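Local coordinates for Blr3880 protein (Bradyrhizobium japonicum, PDB 2OOD) that probably catalyses the zinc-dependent hydrolytic deamination of guanine to xanthine and ammonia, a step of purine breakdown, at residues K371-P374 against Y375-F378; G430-T433 against V434-A438; N181-R184 against D185-L189; F150-A153 against S154-M158. One frame throughout, in Å; residues are numbered along the deposited sequence.

Contact 1: K371-P374 against Y375-F378; sequences KLSP and YRGF
Two first torsions set up this turn: Ser373 holds OG between its backbone N and carbonyl carbon (chi1 62°), turned to the amide of Arg376, while Arg376 has CG anti to its own carbonyl carbon and then runs extended to NE, back toward the incoming loop, where it reaches Lys371. Ser373 OG accepts from Arg376 N at 3.1 Å, supplying an acceptor to an amide of the first turn that has no earlier helical carbonyl; a serine suits the place because its short hydroxyl side chain can fold back to that amide. The same hydroxyl also bonds to Glu26. At the far end of its chain, Arg376 NH1 donates to Lys371 O at 2.8 Å, in the carbonyl plane and on a lone pair, with the oxygen at the edge of the guanidinium. This buried arginine is therefore tied to the loop backbone, and its NH2 makes a salt bridge with Glu368.

Pro374, whose ring nitrogen has no hydrogen to offer, fits the first helical position, where none is needed, and Pro374 O receives Phe378 N at 3.2 Å. Gly377 N meets Ser373 O at 2.8 Å. Leu372 CG rests 3.8 Å from Gly377 CA; a beta carbon at Gly377 would point toward the loop, so the bare backbone lets the leucine lie close. Leu372 also packs on helix 335-352, while Tyr375 and Phe378 reach helix 434-447. Lys371 and Ser373 touch Tyr91 of the second subunit. The arrangement is a serine N-cap followed by proline, opening helix 374-380 beside the subunit interface.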
loop_
_atom_site.group_PDB
_atom_site.type_symbol
_atom_site.label_atom_id
_atom_site.label_comp_id
_atom_site.label_asym_id
_atom_site.label_seq_id
_atom_site.Cartn_x
_atom_site.Cartn_y
_atom_site.Cartn_z
ATOM N N LYS A 371 11.592 -6.057 11.366
ATOM C CA LYS A 371 10.772 -7.038 10.667
ATOM C C LYS A 371 9.428 -7.129 11.373
ATOM O O LYS A 371 9.354 -7.581 12.510
ATOM C CB LYS A 371 11.449 -8.403 10.690
ATOM C CG LYS A 371 12.776 -8.457 9.974
ATOM C CD LYS A 371 13.316 -9.867 10.016
ATOM C CE LYS A 371 14.595 -9.997 9.223
ATOM N NZ LYS A 371 15.125 -11.390 9.301
ATOM N N LEU A 372 8.364 -6.699 10.706
ATOM C CA LEU A 372 7.048 -6.730 11.327
ATOM C C LEU A 372 6.354 -8.064 11.112
ATOM O O LEU A 372 5.656 -8.259 10.125
ATOM C CB LEU A 372 6.176 -5.596 10.785
ATOM C CG LEU A 372 5.023 -5.190 11.704
ATOM C CD1 LEU A 372 5.583 -4.619 13.004
ATOM C CD2 LEU A 372 4.139 -4.173 11.007
ATOM N N SER A 373 6.552 -8.984 12.045
ATOM C CA SER A 373 5.939 -10.304 11.950
ATOM C C SER A 373 4.446 -10.179 12.212
ATOM O O SER A 373 3.977 -9.132 12.668
ATOM C CB SER A 373 6.555 -11.249 12.985
ATOM O OG SER A 373 6.327 -10.783 14.305
ATOM N N PRO A 374 3.671 -11.236 11.909
ATOM C CA PRO A 374 2.235 -11.137 12.164
ATOM C C PRO A 374 2.011 -10.983 13.664
ATOM O O PRO A 374 1.005 -10.427 14.092
ATOM C CB PRO A 374 1.693 -12.446 11.599
ATOM C CG PRO A 374 2.836 -13.375 11.725
ATOM C CD PRO A 374 3.995 -12.523 11.280
ATOM N N TYR A 375 2.968 -11.456 14.459
ATOM C CA TYR A 375 2.885 -11.346 15.912
ATOM C C TYR A 375 3.076 -9.907 16.358
ATOM O O TYR A 375 2.295 -9.388 17.153
ATOM C CB TYR A 375 3.947 -12.216 16.574
ATOM C CG TYR A 375 3.705 -13.694 16.416
ATOM C CD1 TYR A 375 2.815 -14.367 17.238
ATOM C CD2 TYR A 375 4.372 -14.419 15.445
ATOM C CE1 TYR A 375 2.599 -15.733 17.097
ATOM C CE2 TYR A 375 4.163 -15.780 15.294
ATOM C CZ TYR A 375 3.279 -16.434 16.122
ATOM O OH TYR A 375 3.097 -17.794 15.966
ATOM N N ARG A 376 4.125 -9.272 15.847
ATOM C CA ARG A 376 4.440 -7.889 16.182
ATOM C C ARG A 376 3.415 -6.906 15.622
ATOM O O ARG A 376 3.014 -5.953 16.291
ATOM C CB ARG A 376 5.831 -7.530 15.649
ATOM C CG ARG A 376 6.985 -8.227 16.349
ATOM C CD ARG A 376 8.295 -7.993 15.619
ATOM N NE ARG A 376 9.441 -8.477 16.384
ATOM C CZ ARG A 376 10.694 -8.476 15.937
ATOM N NH1 ARG A 376 10.961 -8.019 14.726
ATOM N NH2 ARG A 376 11.681 -8.924 16.702
ATOM N N GLY A 377 2.999 -7.145 14.383
ATOM C CA GLY A 377 2.037 -6.266 13.747
ATOM C C GLY A 377 0.675 -6.257 14.407
ATOM O O GLY A 377 0.098 -5.199 14.642
ATOM N N PHE A 378 0.153 -7.439 14.704
ATOM C CA PHE A 378 -1.151 -7.543 15.334
ATOM C C PHE A 378 -1.176 -7.230 16.815
ATOM O O PHE A 378 -2.234 -6.939 17.368
ATOM C CB PHE A 378 -1.748 -8.908 15.047
ATOM C CG PHE A 378 -2.479 -8.945 13.756
ATOM C CD1 PHE A 378 -3.702 -8.289 13.630
ATOM C CD2 PHE A 378 -1.920 -9.544 12.632
ATOM C CE1 PHE A 378 -4.354 -8.228 12.411
ATOM C CE2 PHE A 378 -2.571 -9.486 11.402
ATOM C CZ PHE A 378 -3.787 -8.823 11.295
#

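Contact 2: G430-T433 against V434-A438; sequences GPRT and VDEAA
Thr433 and Glu436 carry this contact, with Arg432 gripping the end of the glutamate. Thr433 is the residue just before the helix: OG1, held between its backbone N and carbonyl carbon (chi1 64°), accepts from Glu436 N at 3.3 Å. Thr433 O takes Ala437 N at 2.9 Å, so side chain and backbone of the threonine both engage the first turn. The hydroxyl also lies beside Glu436 CG, against the glutamate's own chain.

Beyond that point Glu436 extends back along the loop to Arg432. The two charged groups are almost coplanar, 7° apart, and the arginine presents its side edge: Arg432 NE donates to Glu436 OE1 at 2.9 Å, on the syn lone pair, while Arg432 NH2 reaches Glu436 OE2 at 2.6 Å. Glu436 OE1 accepts a second bond, from Arg432 N at 2.7 Å, nearly along its C-O axis. A bend at chi3 (-57°) folds the arginine round so that backbone and guanidinium can hold one carboxylate together. Glutamate suits the first turn, where its negative charge would probably be stabilised by the positive end of the helix dipole. On the apolar side of the turn, Pro431 CB packs 3.8 Å from Ala437 CA, the small alanine admitting the proline ring, and Ala437 and Val434 touch Phe13 and Phe32. This is a threonine N-cap at the start of helix 434-447, reinforced by a bidentate salt bridge to the loop.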
loop_
_atom_site.group_PDB
_atom_site.type_symbol
_atom_site.label_atom_id
_atom_site.label_comp_id
_atom_site.label_asym_id
_atom_site.label_seq_id
_atom_site.Cartn_x
_atom_site.Cartn_y
_atom_site.Cartn_z
ATOM N N GLY A 430 -9.141 -24.044 7.753
ATOM C CA GLY A 430 -8.982 -23.572 9.132
ATOM C C GLY A 430 -7.684 -23.753 9.918
ATOM O O GLY A 430 -7.161 -24.865 10.005
ATOM N N PRO A 431 -7.148 -22.678 10.533
ATOM C CA PRO A 431 -5.904 -22.738 11.317
ATOM C C PRO A 431 -6.039 -23.653 12.545
ATOM O O PRO A 431 -6.957 -23.494 13.353
ATOM C CB PRO A 431 -5.669 -21.274 11.695
ATOM C CG PRO A 431 -7.046 -20.769 11.874
ATOM C CD PRO A 431 -7.759 -21.343 10.654
ATOM N N ARG A 432 -5.109 -24.596 12.680
ATOM C CA ARG A 432 -5.131 -25.568 13.773
ATOM C C ARG A 432 -4.156 -25.295 14.916
ATOM O O ARG A 432 -4.266 -25.904 15.984
ATOM C CB ARG A 432 -4.880 -26.964 13.199
ATOM C CG ARG A 432 -5.849 -27.303 12.073
ATOM C CD ARG A 432 -5.317 -28.376 11.155
ATOM N NE ARG A 432 -4.034 -28.001 10.574
ATOM C CZ ARG A 432 -3.390 -28.727 9.665
ATOM N NH1 ARG A 432 -3.917 -29.867 9.232
ATOM N NH2 ARG A 432 -2.215 -28.324 9.197
ATOM N N THR A 433 -3.211 -24.383 14.695
ATOM C CA THR A 433 -2.218 -24.035 15.715
ATOM C C THR A 433 -1.923 -22.541 15.688
ATOM O O THR A 433 -2.176 -21.875 14.683
ATOM C CB THR A 433 -0.898 -24.762 15.472
ATOM O OG1 THR A 433 -0.344 -24.318 14.231
ATOM C CG2 THR A 433 -1.114 -26.256 15.395
ATOM N N VAL A 434 -1.376 -22.017 16.782
ATOM C CA VAL A 434 -1.052 -20.599 16.850
ATOM C C VAL A 434 -0.160 -20.160 15.682
ATOM O O VAL A 434 -0.278 -19.036 15.200
ATOM C CB VAL A 434 -0.346 -20.245 18.167
ATOM C CG1 VAL A 434 0.962 -20.989 18.270
ATOM C CG2 VAL A 434 -0.121 -18.754 18.238
ATOM N N ASP A 435 0.722 -21.046 15.227
ATOM C CA ASP A 435 1.613 -20.729 14.112
ATOM C C ASP A 435 0.829 -20.617 12.808
ATOM O O ASP A 435 1.091 -19.725 11.994
ATOM C CB ASP A 435 2.689 -21.809 13.948
ATOM C CG ASP A 435 3.430 -22.104 15.245
ATOM O OD1 ASP A 435 4.213 -21.227 15.714
ATOM O OD2 ASP A 435 3.217 -23.218 15.801
ATOM N N GLU A 436 -0.120 -21.522 12.589
ATOM C CA GLU A 436 -0.895 -21.463 11.363
ATOM C C GLU A 436 -1.761 -20.215 11.393
ATOM O O GLU A 436 -1.975 -19.581 10.367
ATOM C CB GLU A 436 -1.775 -22.708 11.197
ATOM C CG GLU A 436 -1.005 -24.016 11.131
ATOM C CD GLU A 436 -1.862 -25.187 10.670
ATOM O OE1 GLU A 436 -2.963 -25.389 11.236
ATOM O OE2 GLU A 436 -1.432 -25.910 9.744
ATOM N N ALA A 437 -2.244 -19.852 12.577
ATOM C CA ALA A 437 -3.081 -18.671 12.714
ATOM C C ALA A 437 -2.255 -17.433 12.379
ATOM O O ALA A 437 -2.666 -16.595 11.579
ATOM C CB ALA A 437 -3.634 -18.577 14.134
ATOM N N ALA A 438 -1.081 -17.328 12.992
ATOM C CA ALA A 438 -0.197 -16.194 12.750
ATOM C C ALA A 438 0.141 -16.129 11.266
ATOM O O ALA A 438 0.169 -15.064 10.655
ATOM C CB ALA A 438 1.076 -16.343 13.573
#

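Contact 3: N181-R184 against D185-L189; sequences NFYR and DSKRL
Ser186 OG sits over one face of the Phe182 ring, offset toward its rim, with Phe182 CE1 3.4 Å away. The hydroxyl is held there by donating to Phe182 O at 2.9 Å from above the carbonyl plane, while Ser186 N reaches the same oxygen from the opposite face. Serine can thus bury its polar end by bonding back to its own helix. Phe182 and Ser186 touch Leu164.

Arg184 bends at chi3 (62°) to bring NE and NH2 against Asp185. Arg184 NE and Arg184 NH2 approach Asp185 OD1 from the same face of the carboxylate, each at 3.0 Å, with that oxygen at the guanidinium edge. An alanine replacing Asp185 would remove the carboxylate, and the Arg184 guanidinium would probably lose its counter-charge and be freer to swing. Tyr183 and Lys187 run side by side, Lys187 CD 3.9 Å from Tyr183 CZ, and Tyr183 OH and Lys187 NZ both bind Glu225 of helix 213-225. Arg188 instead pairs with Glu147 of helix 143-156. The Arg184-Asp185 bridge joins neighbours, whereas the Phe182-Ser186 and Tyr183-Lys187 pairs are i to i+4 contacts of helix 179-193, an outer helix linking strands 160-166 and 199-205 in the amidohydrolase beta/alpha barrel.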
loop_
_atom_site.group_PDB
_atom_site.type_symbol
_atom_site.label_atom_id
_atom_site.label_comp_id
_atom_site.label_asym_id
_atom_site.label_seq_id
_atom_site.Cartn_x
_atom_site.Cartn_y
_atom_site.Cartn_z
ATOM N N ASN A 181 -10.005 31.392 24.100
ATOM C CA ASN A 181 -11.167 30.606 23.689
ATOM C C ASN A 181 -10.854 29.110 23.722
ATOM O O ASN A 181 -11.692 28.290 24.106
ATOM C CB ASN A 181 -11.618 31.003 22.280
ATOM C CG ASN A 181 -12.170 32.417 22.223
ATOM O OD1 ASN A 181 -12.915 32.844 23.110
ATOM N ND2 ASN A 181 -11.818 33.147 21.173
ATOM N N PHE A 182 -9.645 28.753 23.312
ATOM C CA PHE A 182 -9.248 27.357 23.326
ATOM C C PHE A 182 -9.336 26.807 24.752
ATOM O O PHE A 182 -9.890 25.725 24.983
ATOM C CB PHE A 182 -7.816 27.199 22.812
ATOM C CG PHE A 182 -7.285 25.805 22.947
ATOM C CD1 PHE A 182 -7.687 24.807 22.071
ATOM C CD2 PHE A 182 -6.426 25.476 23.992
ATOM C CE1 PHE A 182 -7.242 23.496 22.237
ATOM C CE2 PHE A 182 -5.978 24.166 24.166
ATOM C CZ PHE A 182 -6.389 23.178 23.287
ATOM N N TYR A 183 -8.775 27.544 25.709
ATOM C CA TYR A 183 -8.808 27.108 27.102
ATOM C C TYR A 183 -10.245 27.031 27.587
ATOM O O TYR A 183 -10.637 26.085 28.276
ATOM C CB TYR A 183 -8.056 28.087 28.000
ATOM C CG TYR A 183 -8.222 27.762 29.468
ATOM C CD1 TYR A 183 -7.627 26.640 30.012
ATOM C CD2 TYR A 183 -8.998 28.563 30.303
ATOM C CE1 TYR A 183 -7.791 26.312 31.353
ATOM C CE2 TYR A 183 -9.173 28.244 31.653
ATOM C CZ TYR A 183 -8.561 27.113 32.170
ATOM O OH TYR A 183 -8.695 26.768 33.504
ATOM N N ARG A 184 -11.022 28.049 27.237
ATOM C CA ARG A 184 -12.422 28.118 27.628
ATOM C C ARG A 184 -13.176 26.898 27.099
ATOM O O ARG A 184 -13.736 26.121 27.876
ATOM C CB ARG A 184 -13.044 29.397 27.072
ATOM C CG ARG A 184 -14.473 29.670 27.524
ATOM C CD ARG A 184 -15.097 30.716 26.607
ATOM N NE ARG A 184 -15.163 30.213 25.233
ATOM C CZ ARG A 184 -15.375 30.972 24.161
ATOM N NH1 ARG A 184 -15.541 32.286 24.298
ATOM N NH2 ARG A 184 -15.430 30.415 22.951
ATOM N N ASP A 185 -13.170 26.727 25.778
ATOM C CA ASP A 185 -13.864 25.605 25.153
ATOM C C ASP A 185 -13.356 24.234 25.602
ATOM O O ASP A 185 -14.159 23.342 25.888
ATOM C CB ASP A 185 -13.795 25.713 23.630
ATOM C CG ASP A 185 -14.422 26.997 23.111
ATOM O OD1 ASP A 185 -15.324 27.540 23.781
ATOM O OD2 ASP A 185 -14.023 27.461 22.023
ATOM N N SER A 186 -12.037 24.057 25.672
ATOM C CA SER A 186 -11.479 22.772 26.101
ATOM C C SER A 186 -11.955 22.436 27.506
ATOM O O SER A 186 -12.241 21.278 27.821
ATOM C CB SER A 186 -9.947 22.808 26.091
ATOM O OG SER A 186 -9.452 22.914 24.769
ATOM N N LYS A 187 -12.034 23.468 28.342
ATOM C CA LYS A 187 -12.453 23.322 29.730
ATOM C C LYS A 187 -13.907 22.851 29.773
ATOM O O LYS A 187 -14.280 21.986 30.577
ATOM C CB LYS A 187 -12.300 24.666 30.451
ATOM C CG LYS A 187 -12.207 24.560 31.962
ATOM C CD LYS A 187 -10.873 23.956 32.402
ATOM C CE LYS A 187 -10.862 23.644 33.910
ATOM N NZ LYS A 187 -11.147 24.837 34.769
ATOM N N ARG A 188 -14.724 23.422 28.895
ATOM C CA ARG A 188 -16.130 23.061 28.825
ATOM C C ARG A 188 -16.284 21.625 28.344
ATOM O O ARG A 188 -17.017 20.834 28.944
ATOM C CB ARG A 188 -16.868 24.002 27.865
ATOM C CG ARG A 188 -18.327 23.641 27.639
ATOM C CD ARG A 188 -19.061 24.755 26.917
ATOM N NE ARG A 188 -18.668 24.866 25.516
ATOM C CZ ARG A 188 -18.891 23.926 24.597
ATOM N NH1 ARG A 188 -19.506 22.793 24.931
ATOM N NH2 ARG A 188 -18.512 24.122 23.338
ATOM N N LEU A 189 -15.578 21.296 27.263
ATOM C CA LEU A 189 -15.649 19.969 26.672
ATOM C C LEU A 189 -15.164 18.879 27.616
ATOM O O LEU A 189 -15.699 17.768 27.608
ATOM C CB LEU A 189 -14.858 19.941 25.363
ATOM C CG LEU A 189 -15.363 20.935 24.314
ATOM C CD1 LEU A 189 -14.441 20.918 23.114
ATOM C CD2 LEU A 189 -16.784 20.590 23.907
#

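Contact 4: F150-A153 against S154-M158; sequences FEEA and SRRNM
The guanidinium of Arg155 has Glu151 O over one face and a water at its edge. That water accepts from Arg155 NH2 at 2.7 Å and links it to Glu151 OE1, while Glu151 OE2 bonds to Tyr193. The placing of Arg155 NH1 is doubtful, so its salt bridge to Glu152 OE1 is best read as a general pairing of charges.

Arg156 approaches Glu152 from the other side. Glu152 OE2 lies at the edge of this guanidinium, 2.8 Å from Arg156 NE, on the anti side but tilted out of the carboxylate plane, and the two planes stand almost perpendicular, at 86°. Glu152 gets there with CG anti to its backbone N and a bend at chi2 (57°), which folds the carboxylate back between the two arginines. Glutamate suits the place because its carboxylate can lie near both arginines, though only the bond to Arg156 is secure. Arg156 NH1 is also paired with Asp125 of helix 113-129; a leucine in place of Arg156 would probably leave Asp125 without this mate and Glu152 OE2 without this partner, breaking the charged link between the two helices.

Ser154 OG turns back to donate to Phe150 O at 3.0 Å. At the end of the helix Met158 N bonds to Ala153 O at 2.9 Å, and the selenomethionine methyl, Met158 CE, lies 3.8 Å from Ala153 CA. Asn157 leaves helical geometry with a phi of 53°, a turn that asparagine tolerates well. It is the C-prime residue of a Schellman motif, closing helix 143-156 before strand 160-166 of the barrel.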
loop_
_atom_site.group_PDB
_atom_site.type_symbol
_atom_site.label_atom_id
_atom_site.label_comp_id
_atom_site.label_asym_id
_atom_site.label_seq_id
_atom_site.Cartn_x
_atom_site.Cartn_y
_atom_site.Cartn_z
ATOM N N PHE A 150 -18.094 13.054 19.989
ATOM C CA PHE A 150 -18.295 12.384 21.264
ATOM C C PHE A 150 -19.705 11.819 21.384
ATOM O O PHE A 150 -19.902 10.713 21.884
ATOM C CB PHE A 150 -18.051 13.354 22.418
ATOM C CG PHE A 150 -16.609 13.489 22.807
ATOM C CD1 PHE A 150 -15.871 12.367 23.180
ATOM C CD2 PHE A 150 -15.999 14.740 22.847
ATOM C CE1 PHE A 150 -14.543 12.489 23.593
ATOM C CE2 PHE A 150 -14.672 14.873 23.260
ATOM C CZ PHE A 150 -13.944 13.744 23.634
ATOM N N GLU A 151 -20.689 12.580 20.926
ATOM C CA GLU A 151 -22.072 12.152 21.023
ATOM C C GLU A 151 -22.446 10.969 20.137
ATOM O O GLU A 151 -23.180 10.078 20.574
ATOM C CB GLU A 151 -22.991 13.352 20.791
ATOM C CG GLU A 151 -23.247 14.116 22.085
ATOM C CD GLU A 151 -23.626 15.567 21.879
ATOM O OE1 GLU A 151 -24.444 15.858 20.978
ATOM O OE2 GLU A 151 -23.113 16.424 22.636
ATOM N N GLU A 152 -21.945 10.942 18.904
ATOM C CA GLU A 152 -22.237 9.824 18.014
ATOM C C GLU A 152 -21.464 8.604 18.508
ATOM O O GLU A 152 -21.852 7.468 18.258
ATOM C CB GLU A 152 -21.832 10.159 16.579
ATOM C CG GLU A 152 -22.005 9.012 15.603
ATOM C CD GLU A 152 -23.431 8.487 15.553
ATOM O OE1 GLU A 152 -24.322 9.129 16.141
ATOM O OE2 GLU A 152 -23.667 7.436 14.921
ATOM N N ALA A 153 -20.367 8.849 19.217
ATOM C CA ALA A 153 -19.559 7.766 19.751
ATOM C C ALA A 153 -20.334 7.131 20.894
ATOM O O ALA A 153 -20.241 5.928 21.131
ATOM C CB ALA A 153 -18.210 8.291 20.246
ATOM N N SER A 154 -21.104 7.948 21.599
ATOM C CA SER A 154 -21.909 7.459 22.710
ATOM C C SER A 154 -23.042 6.546 22.240
ATOM O O SER A 154 -23.281 5.494 22.835
ATOM C CB SER A 154 -22.497 8.632 23.490
ATOM O OG SER A 154 -21.468 9.371 24.111
ATOM N N ARG A 155 -23.739 6.944 21.177
ATOM C CA ARG A 155 -24.841 6.144 20.655
ATOM C C ARG A 155 -24.376 4.745 20.269
ATOM O O ARG A 155 -25.135 3.769 20.395
ATOM C CB ARG A 155 -25.470 6.829 19.439
ATOM C CG ARG A 155 -25.980 8.229 19.721
ATOM C CD ARG A 155 -26.585 8.850 18.486
ATOM N NE ARG A 155 -26.833 10.267 18.701
ATOM C CZ ARG A 155 -25.996 11.241 18.353
ATOM N NH1 ARG A 155 -24.852 10.950 17.758
ATOM N NH2 ARG A 155 -26.296 12.507 18.617
ATOM N N ARG A 156 -23.135 4.643 19.802
ATOM C CA ARG A 156 -22.587 3.354 19.413
ATOM C C ARG A 156 -21.820 2.779 20.597
ATOM O O ARG A 156 -21.402 1.623 20.585
ATOM C CB ARG A 156 -21.666 3.518 18.206
ATOM C CG ARG A 156 -22.220 4.451 17.148
ATOM C CD ARG A 156 -21.623 4.186 15.783
ATOM N NE ARG A 156 -21.938 5.251 14.836
ATOM C CZ ARG A 156 -21.691 5.188 13.530
ATOM N NH1 ARG A 156 -21.126 4.109 13.012
ATOM N NH2 ARG A 156 -21.999 6.206 12.740
ATOM N N ASN A 157 -21.664 3.606 21.624
ATOM C CA ASN A 157 -20.960 3.251 22.850
ATOM C C ASN A 157 -19.558 2.708 22.600
ATOM O O ASN A 157 -19.203 1.614 23.046
ATOM C CB ASN A 157 -21.776 2.250 23.669
ATOM C CG ASN A 157 -21.384 2.255 25.137
ATOM O OD1 ASN A 157 -20.852 3.248 25.634
ATOM N ND2 ASN A 157 -21.661 1.157 25.839
HETATM N N MSE A 158 -18.760 3.499 21.890
HETATM C CA MSE A 158 -17.390 3.129 21.563
HETATM C C MSE A 158 -16.421 3.933 22.413
HETATM O O MSE A 158 -16.684 5.100 22.718
HETATM C CB MSE A 158 -17.106 3.426 20.099
HETATM C CG MSE A 158 -18.017 2.721 19.134
HETATM SE SE MSE A 158 -17.694 3.337 17.306
HETATM C CE MSE A 158 -18.795 4.942 17.309
HETATM O O HOH W 1 -25.076 14.893 18.595
#

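Overall arrangement
Along the chain the order is contacts 4, 3, 1 and 2. Contacts 4 and 3 lie on helices 143-156 and 179-193, before and after strand 160-166 in the chain, with centres about 21 Å apart and nearest atoms about 5 Å apart. Contacts 1 and 2 begin helices 374-380 and 434-447; their centres are about 15 Å apart and they touch, Tyr375 CZ lying 3.4 Å from Ala438 CB. Contacts 1 and 3 sit on opposite sides of the chain's centre, about 40 Å between centres. Contacts 3 and 4 lie on outer barrel helices, while side chains of contacts 1 and 2 pack on strand 11-15, contact 2 also on strand 30-33; all four are away from the zinc and guanine sites.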